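Local structure of pilin (6T8S) at residues V16-V19 / E20-S24; V42-D45 / G46-G49; S102-G105 / E106-Y110. The protein is the major type IV pilin PilA1, the subunit that probably polymerises into the type IV pilus fibres of Clostridioides difficile. All blocks are in the same frame, centred on the assembly; numbering follows the deposited sequence.

Contact 1. Residues V16-V19 / E20-S24; sequences VASV and ESDYS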
# COMPACT_ATOMS: atom_id res chain seq x y z
N VAL A 16 -4.31 -8.14 -8.30
CA VAL A 16 -4.74 -7.83 -6.90
C VAL A 16 -4.00 -8.76 -5.93
O VAL A 16 -3.48 -8.28 -4.92
CB VAL A 16 -6.27 -7.91 -6.78
CG1 VAL A 16 -6.74 -8.06 -5.34
CG2 VAL A 16 -6.92 -6.70 -7.43
N ALA A 17 -3.94 -10.07 -6.22
CA ALA A 17 -3.26 -11.03 -5.32
C ALA A 17 -1.79 -10.65 -5.18
O ALA A 17 -1.23 -10.77 -4.08
CB ALA A 17 -3.43 -12.45 -5.83
N SER A 18 -1.14 -10.22 -6.27
CA SER A 18 0.28 -9.77 -6.27
C SER A 18 0.49 -8.60 -5.30
O SER A 18 1.47 -8.61 -4.54
CB SER A 18 0.72 -9.46 -7.67
OG SER A 18 2.09 -9.15 -7.68
N VAL A 19 -0.41 -7.62 -5.29
CA VAL A 19 -0.34 -6.49 -4.33
C VAL A 19 -0.50 -7.03 -2.90
O VAL A 19 0.25 -6.60 -2.01
CB VAL A 19 -1.39 -5.42 -4.67
CG1 VAL A 19 -1.44 -4.35 -3.59
CG2 VAL A 19 -1.11 -4.83 -6.05
N GLU A 20 -1.42 -7.96 -2.68
CA GLU A 20 -1.63 -8.57 -1.35
C GLU A 20 -0.34 -9.25 -0.88
O GLU A 20 -0.01 -9.12 0.32
CB GLU A 20 -2.75 -9.61 -1.40
CG GLU A 20 -4.11 -9.03 -1.69
CD GLU A 20 -5.19 -10.08 -1.89
OE1 GLU A 20 -4.93 -11.27 -1.60
OE2 GLU A 20 -6.30 -9.69 -2.29
N SER A 21 0.36 -9.96 -1.76
CA SER A 21 1.64 -10.65 -1.42
C SER A 21 2.72 -9.62 -1.06
O SER A 21 3.42 -9.78 -0.04
CB SER A 21 2.09 -11.56 -2.53
OG SER A 21 3.29 -12.24 -2.17
N ASP A 22 2.83 -8.56 -1.86
CA ASP A 22 3.76 -7.44 -1.56
C ASP A 22 3.40 -6.82 -0.21
O ASP A 22 4.32 -6.58 0.58
CB ASP A 22 3.74 -6.40 -2.69
CG ASP A 22 4.35 -6.88 -3.99
OD1 ASP A 22 5.05 -7.93 -3.98
OD2 ASP A 22 4.14 -6.18 -5.02
N TYR A 23 2.12 -6.56 0.04
CA TYR A 23 1.62 -5.96 1.30
C TYR A 23 2.09 -6.80 2.50
O TYR A 23 2.62 -6.26 3.48
CB TYR A 23 0.10 -5.83 1.24
CG TYR A 23 -0.55 -5.46 2.55
CD1 TYR A 23 -0.57 -4.14 2.93
CD2 TYR A 23 -1.10 -6.41 3.40
CE1 TYR A 23 -1.13 -3.75 4.13
CE2 TYR A 23 -1.69 -6.02 4.61
CZ TYR A 23 -1.69 -4.68 4.97
OH TYR A 23 -2.23 -4.20 6.13
N SER A 24 1.90 -8.12 2.41
CA SER A 24 2.24 -9.08 3.49
C SER A 24 3.75 -9.05 3.78
O SER A 24 4.13 -8.97 4.98
CB SER A 24 1.78 -10.47 3.14
OG SER A 24 2.02 -11.33 4.22
O HOH W 1 2.28 -6.39 -7.18
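Glu20 and Val16 stand one helical turn apart, and the acid folds back over the turn that joins them. A chi1 of -66° swings CG away from the residue's own carbonyl and back along the turn, and the chain then runs extended toward the N-terminal end of the helix, setting OE2 3.5 Å from CG1 of Val16. The methylenes lie over the backbone, with Glu20 CG 3.4 Å from Val16 O, the same oxygen that accepts Glu20 N at 3.1 Å. Val19, the other large contributor, is held in the turn by its carbonyl, which accepts Tyr23 N at 2.8 Å. On another flank a water joins Ser18 OG (2.8 Å) to Asp22 OD2 (2.9 Å), donating to the carboxylate, which also bonds Tyr70 OH. Glu20 OE2 lies close to Asp103 OD2, which also pairs with Lys99; this approach of two acids is consistent with a shared proton, though only by inference. These residues lie in the first half of helix 9-37, the pilin's long N-terminal helix: Val16 and Glu20 meet helix 94-104, Val19 packs on loop residues Ala64 and Ile66, and Tyr23 reaches strand 128-138, where its OH bonds Val136 O.

Contact 2. Residues V42-D45 / G46-G49; sequences VTPD and GQTG
Thr43 reaches across the mouth of a short loop to Gly49, while Pro44 and Gln47 meet nearer its tip. The mouth is the close-packed part. Thr43 OG1 donates to Gly49 O at 2.8 Å, approaching almost head-on to the carbonyl (C=O...donor angle 174°). With OG1 beside the backbone N and CG2 anti to it, the threonine splits its two branches: the hydroxyl takes the glycine carbonyl, and the methyl CG2 rests 3.3 Å from Gln47 O and 4.0 Å from Gln47 CB. OG1 also accepts from Leu72 N, so the buried hydroxyl is gripped from two sources, and Gln47 O is bonded by Lys71 NZ.

Toward the tip the contact is looser and exposed to solvent. Gln47 N bonds Pro44 O at 3.2 Å, but the N-H...O angle of 136° makes this a bent bond. The Gln47 side chain, extended beyond CG, doubles back over the proline ring; OE1 comes 3.5 Å from Pro44 CG and NE2 3.7 Å from Pro44 CB, so the amide rests on ring carbons by van der Waals contact. Asp45 heads outward at the corner. Gly46 takes a positive phi of 85°, where a side chain would run into Asp45 O. Pro44 to Gln47 form a type II beta turn, with Asp45 and Gly46 at its corner and glycine in the usual i+2 position, here forming the tip of a surface loop whose two ends, Thr43 and Gly49, bond the backbone of strand 70-75 at Leu72 and Tyr70.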
# COMPACT_ATOMS: atom_id res chain seq x y z
N VAL A 42 9.89 4.98 7.40
CA VAL A 42 9.27 5.86 6.36
C VAL A 42 10.28 6.07 5.24
O VAL A 42 11.49 6.09 5.49
CB VAL A 42 8.80 7.20 6.95
CG1 VAL A 42 7.68 7.00 7.94
CG2 VAL A 42 9.96 7.96 7.58
N THR A 43 9.77 6.26 4.02
CA THR A 43 10.58 6.68 2.86
C THR A 43 11.08 8.09 3.17
O THR A 43 10.32 8.91 3.66
CB THR A 43 9.76 6.63 1.56
OG1 THR A 43 9.27 5.30 1.37
CG2 THR A 43 10.56 7.04 0.34
N PRO A 44 12.37 8.40 2.94
CA PRO A 44 12.85 9.77 3.13
C PRO A 44 12.02 10.77 2.32
O PRO A 44 11.60 10.45 1.21
CB PRO A 44 14.29 9.73 2.61
CG PRO A 44 14.71 8.26 2.72
CD PRO A 44 13.43 7.47 2.51
N ASP A 45 11.80 11.95 2.89
CA ASP A 45 11.10 13.08 2.23
C ASP A 45 11.69 13.28 0.84
O ASP A 45 12.93 13.33 0.72
CB ASP A 45 11.24 14.39 3.01
CG ASP A 45 10.35 14.52 4.23
OD1 ASP A 45 9.49 13.64 4.44
OD2 ASP A 45 10.52 15.52 4.96
N GLY A 46 10.84 13.42 -0.17
CA GLY A 46 11.23 13.76 -1.55
C GLY A 46 11.64 12.54 -2.36
O GLY A 46 12.12 12.74 -3.48
N GLN A 47 11.45 11.33 -1.84
CA GLN A 47 11.86 10.07 -2.51
C GLN A 47 10.66 9.12 -2.62
O GLN A 47 9.65 9.32 -1.91
CB GLN A 47 12.99 9.37 -1.75
CG GLN A 47 14.23 10.23 -1.60
CD GLN A 47 15.37 9.51 -0.91
OE1 GLN A 47 15.36 8.28 -0.74
NE2 GLN A 47 16.35 10.28 -0.47
N THR A 48 10.80 8.10 -3.45
CA THR A 48 9.87 6.95 -3.54
C THR A 48 10.64 5.68 -3.16
O THR A 48 11.87 5.77 -2.96
CB THR A 48 9.22 6.89 -4.93
OG1 THR A 48 10.21 6.58 -5.90
CG2 THR A 48 8.56 8.20 -5.32
N GLY A 49 9.94 4.55 -3.03
CA GLY A 49 10.59 3.23 -2.89
C GLY A 49 10.71 2.80 -1.43
O GLY A 49 10.35 3.56 -0.53

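Contact 3. Residues S102-G105 / E106-Y110; sequences SDIG and ENKIY
Ile104 and Lys108 face each other across the turn in which helix 94-104 ends and the chain swings into strand 109-110, a helix-to-strand connection of the pilin globular domain. Gly105 makes the break: it is the first residue to leave helical geometry, with phi 87°, a region that glycine enters readily.

The apolar contacts come from one branch of Ile104. Its CG2 methyl, placed anti to the backbone N while CG1 sits beside that N (chi1 -71°), lies 3.8 Å from Lys108 CB and 4.0 Å from Lys108 CD. The bend at chi2 carries CD across the isoleucine methyl, and the one at chi4 turns the amine; the end of the lysine chain leads away from the helix end. The same methyl reaches Ile109 CD1 at 4.2 Å, a lighter touch, and Ile109 is buried further by Leu100 and Leu101 of the helix and by Leu122.

Among polar groups, backbone bonds tie the second half of the turn into the fold: Lys108 pairs with Val136, Ile109 with Leu122 and Tyr110 with Tyr134. The first and last of these partners belong to strand 128-138, along which strand 109-110 runs antiparallel.

Water supplies the link between the two backbones. A single molecule sits inside the turn, donating to Gly105 O at 2.8 Å and accepting from Ile109 N at 2.9 Å.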
# COMPACT_ATOMS: atom_id res chain seq x y z
N SER A 102 -12.14 -8.01 0.32
CA SER A 102 -12.47 -9.35 0.87
C SER A 102 -11.23 -9.96 1.54
O SER A 102 -11.37 -10.65 2.55
CB SER A 102 -13.00 -10.27 -0.20
OG SER A 102 -14.29 -9.87 -0.59
N ASP A 103 -10.05 -9.71 0.97
CA ASP A 103 -8.81 -10.39 1.41
C ASP A 103 -8.17 -9.65 2.58
O ASP A 103 -7.65 -10.33 3.48
CB ASP A 103 -7.87 -10.60 0.22
CG ASP A 103 -8.34 -11.65 -0.76
OD1 ASP A 103 -9.14 -12.54 -0.35
OD2 ASP A 103 -7.93 -11.56 -1.95
N ILE A 104 -8.19 -8.31 2.58
CA ILE A 104 -7.48 -7.46 3.58
C ILE A 104 -8.46 -7.03 4.69
O ILE A 104 -7.98 -6.85 5.83
CB ILE A 104 -6.80 -6.28 2.85
CG1 ILE A 104 -5.61 -6.81 2.04
CG2 ILE A 104 -6.40 -5.16 3.80
CD1 ILE A 104 -4.95 -5.77 1.16
N GLY A 105 -9.74 -6.85 4.36
CA GLY A 105 -10.78 -6.44 5.31
C GLY A 105 -10.87 -4.94 5.46
O GLY A 105 -10.22 -4.22 4.69
N GLU A 106 -11.67 -4.47 6.42
CA GLU A 106 -12.08 -3.05 6.54
C GLU A 106 -11.00 -2.19 7.23
O GLU A 106 -10.09 -2.73 7.89
CB GLU A 106 -13.38 -2.94 7.34
CG GLU A 106 -13.21 -3.24 8.82
CD GLU A 106 -14.34 -2.75 9.70
OE1 GLU A 106 -15.30 -2.14 9.17
OE2 GLU A 106 -14.30 -3.04 10.91
N ASN A 107 -11.16 -0.87 7.10
CA ASN A 107 -10.38 0.17 7.82
C ASN A 107 -8.89 0.09 7.46
O ASN A 107 -8.06 0.50 8.29
CB ASN A 107 -10.57 0.05 9.34
CG ASN A 107 -11.99 0.35 9.76
OD1 ASN A 107 -12.72 1.06 9.07
ND2 ASN A 107 -12.38 -0.20 10.90
N LYS A 108 -8.55 -0.35 6.25
CA LYS A 108 -7.14 -0.42 5.81
C LYS A 108 -6.92 0.31 4.49
O LYS A 108 -5.85 0.92 4.37
CB LYS A 108 -6.68 -1.88 5.76
CG LYS A 108 -6.68 -2.57 7.12
CD LYS A 108 -5.52 -3.50 7.34
CE LYS A 108 -5.59 -4.28 8.64
NZ LYS A 108 -5.37 -3.40 9.81
N ILE A 109 -7.84 0.20 3.52
CA ILE A 109 -7.61 0.68 2.12
C ILE A 109 -8.35 2.00 1.91
O ILE A 109 -9.59 2.03 2.07
CB ILE A 109 -8.01 -0.38 1.08
CG1 ILE A 109 -7.44 -1.76 1.43
CG2 ILE A 109 -7.59 0.07 -0.31
CD1 ILE A 109 -8.13 -2.89 0.71
N TYR A 110 -7.62 3.04 1.51
CA TYR A 110 -8.14 4.43 1.38
C TYR A 110 -7.73 5.00 0.02
O TYR A 110 -6.62 4.68 -0.48
CB TYR A 110 -7.68 5.27 2.58
CG TYR A 110 -8.27 4.81 3.90
CD1 TYR A 110 -9.48 5.30 4.36
CD2 TYR A 110 -7.66 3.81 4.65
CE1 TYR A 110 -10.05 4.86 5.55
CE2 TYR A 110 -8.22 3.34 5.82
CZ TYR A 110 -9.41 3.87 6.29
OH TYR A 110 -9.99 3.41 7.45
O HOH W 2 -10.11 -1.53 3.99

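Overall arrangement
The three contacts follow one another along the chain. Contact 1 lies within helix 9-37, contact 2 in the loop between that helix and strand 70-75, and contact 3 where helix 94-104 leads into strand 109-110. Contacts 1 and 3 are neighbours, with centres about 12 Å apart, and touch at Glu20 OE2 with Asp103 OD2 and at Tyr23 OH with Lys108 CD; contact 2 lies on the opposite side of the chain's centre, about 21 and 24 Å from their centres. Contacts 1 and 3 both meet strand 128-138, whereas contact 2 borders strand 70-75 of the same antiparallel sheet. Together they mark the long helix, the sheet packed against it and the loops between, the common plan of type IV pilins.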